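Local coordinates for periplasmic sugar-binding protein (Chloroflexus aurantiacus, PDB 4RXU) that probably captures sugars for an ABC-type carbohydrate transporter and holds beta-D-glucopyranose in its pocket, at residues V89-P94 against K113-D118; E271-G276 against R291-V296. One frame throughout, in Å; residues are numbered along the deposited sequence.

Contact 1 of 2, residues V89-P94 against K113-D118; sequences VLIICP and KVISYD. With BGC (beta-D-glucopyranose), chain C.
The carbonyl oxygen of I115 is gripped twice by the neighbouring strand: the I92 N-H reaches I115 O at 2.9 Å, and the I91 CA lies 3.4 Å from that same I115 O in a CA-H...O contact. The pattern continues along the ladder. L90 uses both backbone poles, its N donating to K113 O and its O accepting from I115 N, while the last rung, Y117 N to I92 O (2.8 Å), has its donor lifted out of the carbonyl plane and an N-H...O angle of only 144°. On one face V89 CG1 touches I115 CD1 at 3.7 Å. Next along, I91 turns CG1 anti to the carbonyl carbon (chi1 -64°), leaving CG2 3.7 Å from Y117 CB, and C93 CB comes to the edge of the Y117 ring. The ring's hydroxyl extends to D48. On the other face L90 and I92 pack on helix 72-84. Just past the strand, D118 OD2 accepts from glucose O2 at 2.7 Å, and its OD1 forms a salt bridge with R44. These neighbouring parallel strands, joined through helix 101-109, make a beta-alpha-beta unit whose C-terminal end delivers a sugar-binding carboxylate, as in type I periplasmic binding proteins.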
loop_
_atom_site.group_PDB
_atom_site.type_symbol
_atom_site.label_atom_id
_atom_site.label_comp_id
_atom_site.label_asym_id
_atom_site.label_seq_id
_atom_site.Cartn_x
_atom_site.Cartn_y
_atom_site.Cartn_z
ATOM N N VAL A 89 18.753 12.856 -10.426
ATOM C CA VAL A 89 18.006 12.199 -9.339
ATOM C C VAL A 89 16.845 11.449 -9.964
ATOM O O VAL A 89 16.094 12.006 -10.757
ATOM C CB VAL A 89 17.422 13.205 -8.327
ATOM C CG1 VAL A 89 16.684 12.477 -7.210
ATOM C CG2 VAL A 89 18.499 14.106 -7.721
ATOM N N LEU A 90 16.704 10.192 -9.565
ATOM C CA LEU A 90 15.609 9.324 -9.985
ATOM C C LEU A 90 14.692 9.106 -8.787
ATOM O O LEU A 90 15.157 8.643 -7.741
ATOM C CB LEU A 90 16.160 7.974 -10.451
ATOM C CG LEU A 90 15.126 6.899 -10.800
ATOM C CD1 LEU A 90 14.272 7.255 -12.012
ATOM C CD2 LEU A 90 15.852 5.578 -10.970
ATOM N N ILE A 91 13.407 9.436 -8.938
ATOM C CA ILE A 91 12.379 9.044 -7.960
ATOM C C ILE A 91 11.627 7.885 -8.608
ATOM O O ILE A 91 11.034 8.040 -9.684
ATOM C CB ILE A 91 11.421 10.211 -7.680
ATOM C CG1 ILE A 91 12.166 11.381 -7.014
ATOM C CG2 ILE A 91 10.244 9.747 -6.835
ATOM C CD1 ILE A 91 11.426 12.697 -7.159
ATOM N N ILE A 92 11.676 6.716 -7.976
ATOM C CA ILE A 92 11.161 5.497 -8.609
ATOM C C ILE A 92 10.369 4.611 -7.647
ATOM O O ILE A 92 10.886 4.216 -6.598
ATOM C CB ILE A 92 12.286 4.666 -9.292
ATOM C CG1 ILE A 92 11.707 3.371 -9.882
ATOM C CG2 ILE A 92 13.465 4.390 -8.351
ATOM C CD1 ILE A 92 12.645 2.702 -10.867
ATOM N N CYS A 93 9.127 4.319 -8.047
ATOM C CA CYS A 93 8.318 3.324 -7.398
ATOM C C CYS A 93 8.342 2.056 -8.256
ATOM O O CYS A 93 7.773 2.044 -9.341
ATOM C CB CYS A 93 6.904 3.818 -7.186
ATOM S SG CYS A 93 5.866 2.561 -6.461
ATOM N N PRO A 94 8.998 0.982 -7.750
ATOM C CA PRO A 94 9.154 -0.185 -8.563
ATOM C C PRO A 94 7.891 -0.983 -8.727
ATOM O O PRO A 94 7.088 -1.112 -7.797
ATOM C CB PRO A 94 10.190 -1.026 -7.796
ATOM C CG PRO A 94 10.061 -0.587 -6.384
ATOM C CD PRO A 94 9.826 0.892 -6.530
ATOM N N LYS A 113 21.377 9.704 -8.361
ATOM C CA LYS A 113 20.891 9.358 -7.036
ATOM C C LYS A 113 19.542 8.658 -7.188
ATOM O O LYS A 113 18.723 9.000 -8.038
ATOM C CB LYS A 113 20.744 10.586 -6.134
ATOM C CG LYS A 113 22.021 11.355 -5.950
ATOM C CD LYS A 113 22.961 10.643 -5.033
ATOM C CE LYS A 113 24.183 11.509 -4.801
ATOM N NZ LYS A 113 25.270 10.617 -4.385
ATOM N N VAL A 114 19.327 7.684 -6.331
ATOM C CA VAL A 114 18.155 6.817 -6.400
ATOM C C VAL A 114 17.305 6.963 -5.131
ATOM O O VAL A 114 17.719 6.578 -4.016
ATOM C CB VAL A 114 18.549 5.335 -6.575
ATOM C CG1 VAL A 114 17.304 4.451 -6.599
ATOM C CG2 VAL A 114 19.307 5.155 -7.870
ATOM N N ILE A 115 16.118 7.543 -5.317
ATOM C CA ILE A 115 15.129 7.669 -4.260
ATOM C C ILE A 115 14.029 6.654 -4.588
ATOM O O ILE A 115 13.225 6.832 -5.506
ATOM C CB ILE A 115 14.520 9.072 -4.213
ATOM C CG1 ILE A 115 15.615 10.133 -4.016
ATOM C CG2 ILE A 115 13.455 9.144 -3.121
ATOM C CD1 ILE A 115 15.108 11.564 -3.985
ATOM N N SER A 116 14.001 5.568 -3.828
ATOM C CA SER A 116 12.926 4.606 -3.957
ATOM C C SER A 116 11.679 5.277 -3.329
ATOM O O SER A 116 11.782 5.913 -2.289
ATOM C CB SER A 116 13.321 3.322 -3.235
ATOM O OG SER A 116 12.564 2.192 -3.625
ATOM N N TYR A 117 10.542 5.157 -4.006
ATOM C CA TYR A 117 9.362 5.939 -3.708
ATOM C C TYR A 117 8.189 5.008 -3.445
ATOM O O TYR A 117 7.807 4.225 -4.306
ATOM C CB TYR A 117 9.038 6.845 -4.883
ATOM C CG TYR A 117 7.822 7.724 -4.651
ATOM C CD1 TYR A 117 7.884 8.852 -3.866
ATOM C CD2 TYR A 117 6.608 7.392 -5.212
ATOM C CE1 TYR A 117 6.761 9.628 -3.639
ATOM C CE2 TYR A 117 5.490 8.177 -5.020
ATOM C CZ TYR A 117 5.574 9.285 -4.216
ATOM O OH TYR A 117 4.444 10.035 -4.016
ATOM N N ASP A 118 7.659 5.115 -2.230
ATOM C CA ASP A 118 6.537 4.332 -1.709
ATOM C C ASP A 118 6.900 2.874 -1.478
ATOM O O ASP A 118 6.688 2.361 -0.389
ATOM C CB ASP A 118 5.270 4.414 -2.553
ATOM C CG ASP A 118 4.101 3.849 -1.816
ATOM O OD1 ASP A 118 3.518 4.607 -1.006
ATOM O OD2 ASP A 118 3.807 2.632 -1.978
HETATM C C2 BGC C . 0.852 1.097 -2.031
HETATM C C3 BGC C . -0.631 1.120 -1.717
HETATM C C4 BGC C . -1.409 0.654 -2.939
HETATM C C5 BGC C . -0.881 -0.685 -3.453
HETATM C C6 BGC C . -1.506 -1.119 -4.760
HETATM C C1 BGC C . 1.140 -0.353 -2.380
HETATM O O1 BGC C . 2.508 -0.624 -2.474
HETATM O O2 BGC C . 1.588 1.530 -0.882
HETATM O O3 BGC C . -0.985 2.453 -1.359
HETATM O O4 BGC C . -2.778 0.429 -2.547
HETATM O O5 BGC C . 0.520 -0.628 -3.637
HETATM O O6 BGC C . -1.470 -0.078 -5.740
#

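Contact 2 of 2, residues E271-G276 against R291-V296; sequences EYFVTG and RQSMTV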
loop_
_atom_site.group_PDB
_atom_site.type_symbol
_atom_site.label_atom_id
_atom_site.label_comp_id
_atom_site.label_asym_id
_atom_site.label_seq_id
_atom_site.Cartn_x
_atom_site.Cartn_y
_atom_site.Cartn_z
ATOM N N GLU A 271 -23.238 -9.639 8.907
ATOM C CA GLU A 271 -22.520 -8.395 9.110
ATOM C C GLU A 271 -21.069 -8.632 8.758
ATOM O O GLU A 271 -20.556 -9.701 9.032
ATOM C CB GLU A 271 -22.589 -7.908 10.570
ATOM C CG GLU A 271 -22.143 -6.450 10.697
ATOM C CD GLU A 271 -22.189 -5.891 12.113
ATOM O OE1 GLU A 271 -22.521 -6.643 13.051
ATOM O OE2 GLU A 271 -21.890 -4.681 12.289
ATOM N N TYR A 272 -20.401 -7.639 8.184
ATOM C CA TYR A 272 -18.970 -7.754 7.960
ATOM C C TYR A 272 -18.284 -6.447 8.326
ATOM O O TYR A 272 -18.855 -5.341 8.198
ATOM C CB TYR A 272 -18.618 -8.157 6.522
ATOM C CG TYR A 272 -18.986 -7.128 5.484
ATOM C CD1 TYR A 272 -18.137 -6.063 5.187
ATOM C CD2 TYR A 272 -20.177 -7.242 4.763
ATOM C CE1 TYR A 272 -18.492 -5.107 4.241
ATOM C CE2 TYR A 272 -20.542 -6.297 3.806
ATOM C CZ TYR A 272 -19.709 -5.231 3.552
ATOM O OH TYR A 272 -20.093 -4.305 2.606
ATOM N N PHE A 273 -17.060 -6.610 8.826
ATOM C CA PHE A 273 -16.118 -5.535 9.081
ATOM C C PHE A 273 -14.979 -5.693 8.091
ATOM O O PHE A 273 -14.429 -6.782 7.954
ATOM C CB PHE A 273 -15.616 -5.623 10.521
ATOM C CG PHE A 273 -16.694 -5.412 11.536
ATOM C CD1 PHE A 273 -17.464 -6.477 11.995
ATOM C CD2 PHE A 273 -16.949 -4.145 12.016
ATOM C CE1 PHE A 273 -18.463 -6.268 12.926
ATOM C CE2 PHE A 273 -17.947 -3.934 12.943
ATOM C CZ PHE A 273 -18.704 -4.996 13.394
ATOM N N VAL A 274 -14.656 -4.645 7.343
ATOM C CA VAL A 274 -13.637 -4.745 6.301
ATOM C C VAL A 274 -12.737 -3.515 6.309
ATOM O O VAL A 274 -13.184 -2.366 6.464
ATOM C CB VAL A 274 -14.224 -4.940 4.880
ATOM C CG1 VAL A 274 -15.058 -3.741 4.430
ATOM C CG2 VAL A 274 -13.113 -5.268 3.893
ATOM N N THR A 275 -11.452 -3.785 6.108
ATOM C CA THR A 275 -10.398 -2.790 6.157
ATOM C C THR A 275 -10.046 -2.307 4.761
ATOM O O THR A 275 -10.607 -2.767 3.786
ATOM C CB THR A 275 -9.147 -3.363 6.853
ATOM O OG1 THR A 275 -8.620 -4.445 6.089
ATOM C CG2 THR A 275 -9.477 -3.821 8.231
ATOM N N GLY A 276 -9.127 -1.348 4.690
ATOM C CA GLY A 276 -8.608 -0.849 3.411
ATOM C C GLY A 276 -7.505 0.168 3.624
ATOM O O GLY A 276 -7.040 0.370 4.733
ATOM N N ARG A 291 -20.639 0.557 3.765
ATOM C CA ARG A 291 -20.269 -0.631 2.969
ATOM C C ARG A 291 -18.817 -1.021 3.124
ATOM O O ARG A 291 -18.459 -2.141 2.776
ATOM C CB ARG A 291 -20.561 -0.416 1.488
ATOM C CG ARG A 291 -22.000 -0.023 1.177
ATOM C CD ARG A 291 -22.332 -0.282 -0.259
ATOM N NE ARG A 291 -22.413 -1.723 -0.418
ATOM C CZ ARG A 291 -22.236 -2.380 -1.551
ATOM N NH1 ARG A 291 -21.967 -1.745 -2.678
ATOM N NH2 ARG A 291 -22.330 -3.699 -1.535
ATOM N N GLN A 292 -17.999 -0.118 3.664
ATOM C CA GLN A 292 -16.621 -0.421 4.013
ATOM C C GLN A 292 -16.412 0.206 5.375
ATOM O O GLN A 292 -16.925 1.270 5.646
ATOM C CB GLN A 292 -15.674 0.181 2.978
ATOM C CG GLN A 292 -14.185 0.085 3.324
ATOM C CD GLN A 292 -13.264 0.559 2.198
ATOM O OE1 GLN A 292 -13.609 0.510 1.002
ATOM N NE2 GLN A 292 -12.040 0.937 2.573
ATOM N N SER A 293 -15.681 -0.455 6.249
ATOM C CA SER A 293 -15.617 -0.025 7.651
ATOM C C SER A 293 -14.612 1.087 7.902
ATOM O O SER A 293 -14.837 2.003 8.684
ATOM C CB SER A 293 -15.284 -1.221 8.570
ATOM O OG SER A 293 -16.124 -2.308 8.297
ATOM N N MET A 294 -13.471 0.984 7.244
ATOM C CA MET A 294 -12.391 1.925 7.452
ATOM C C MET A 294 -11.446 1.924 6.296
ATOM O O MET A 294 -11.404 0.990 5.514
ATOM C CB MET A 294 -11.589 1.603 8.717
ATOM C CG MET A 294 -10.810 0.288 8.659
ATOM S SD MET A 294 -9.090 0.364 7.947
ATOM C CE MET A 294 -8.168 0.574 9.486
ATOM N N THR A 295 -10.668 2.998 6.222
ATOM C CA THR A 295 -9.516 3.041 5.345
ATOM C C THR A 295 -8.356 3.693 6.104
ATOM O O THR A 295 -8.541 4.588 6.923
ATOM C CB THR A 295 -9.791 3.792 4.008
ATOM O OG1 THR A 295 -8.718 3.574 3.078
ATOM C CG2 THR A 295 -9.975 5.293 4.238
ATOM N N VAL A 296 -7.148 3.246 5.805
ATOM C CA VAL A 296 -5.945 3.891 6.297
ATOM C C VAL A 296 -5.566 5.008 5.319
ATOM O O VAL A 296 -5.279 4.765 4.146
ATOM C CB VAL A 296 -4.776 2.926 6.562
ATOM C CG1 VAL A 296 -3.574 3.721 7.035
ATOM C CG2 VAL A 296 -5.170 1.889 7.614
HETATM O O HOH W 1 -22.620 -3.667 1.641
#
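Y272 directs its phenol at the backbone of R291, with the R291 carbonyl oxygen lying in the plane of the ring at its edge. Y272 OH donates to R291 O at 2.7 Å, from a position tilted 19° off the carbonyl plane. A chi1 of 65° sets CG between the backbone N and the carbonyl carbon and brings the ring end close to the other segment. The same Y272 OH accepts from a water at 2.8 Å, which in turn accepts a hydrogen bond from R291 NE, lying in the guanidinium plane at its edge. A phenylalanine here would probably leave R291 O without its hydroxyl donor and the water without its acceptor, loosening the tie between the strand and the R291 side chain.

Further along, S293 faces the strand and uses its hydroxyl as an acceptor: V274 N reaches S293 OG at 2.9 Å with an angle of 163°. S293 N returns a longer bond to V274 O, lying in the carbonyl plane. V274 CG1 meanwhile rests against Q292 CA at 3.7 Å. The extended Q292 chain carries its amide alongside its own segment, where Q292 NE2 gives M294 O, two residues on, a nearly straight bond (3.0 Å); S283 and D253 hold the amide as well. That Q292 NE2 sits 4.0 Å from G276 CA, on the side where any CB would collide with it. M294, bent at chi2 and chi3, lays SD beside T275 CB and takes a weak bond from G276 N. V296 N closes the series on G276 O.

A tyrosine and a serine hydroxyl thus take over bonds that a regular ladder would make between backbones, while a glutamine braces its own segment, so the fit probably depends on side-chain identity as well as on the backbone.

How the contacts relate
Both contacts are largely buried, yet they illustrate two ways of joining chain segments. Contact 1, covered except at K113, is a regular parallel pairing inside the mixed sheet, with backbone bonds along its length and aliphatic side chains on both faces. Contact 2 runs from an edge strand of the four-stranded parallel sheet to a segment leading into strand 295-298, which belongs to the same mixed sheet as contact 1; it mixes a few backbone bonds with hydroxyls, and its Y272 and R291 end is partly exposed and holds a water. Their centres are 31 Å apart, on opposite sides of the chain's centre. Contact 1 binds the glucose directly, whereas contact 2 only comes near it at G276.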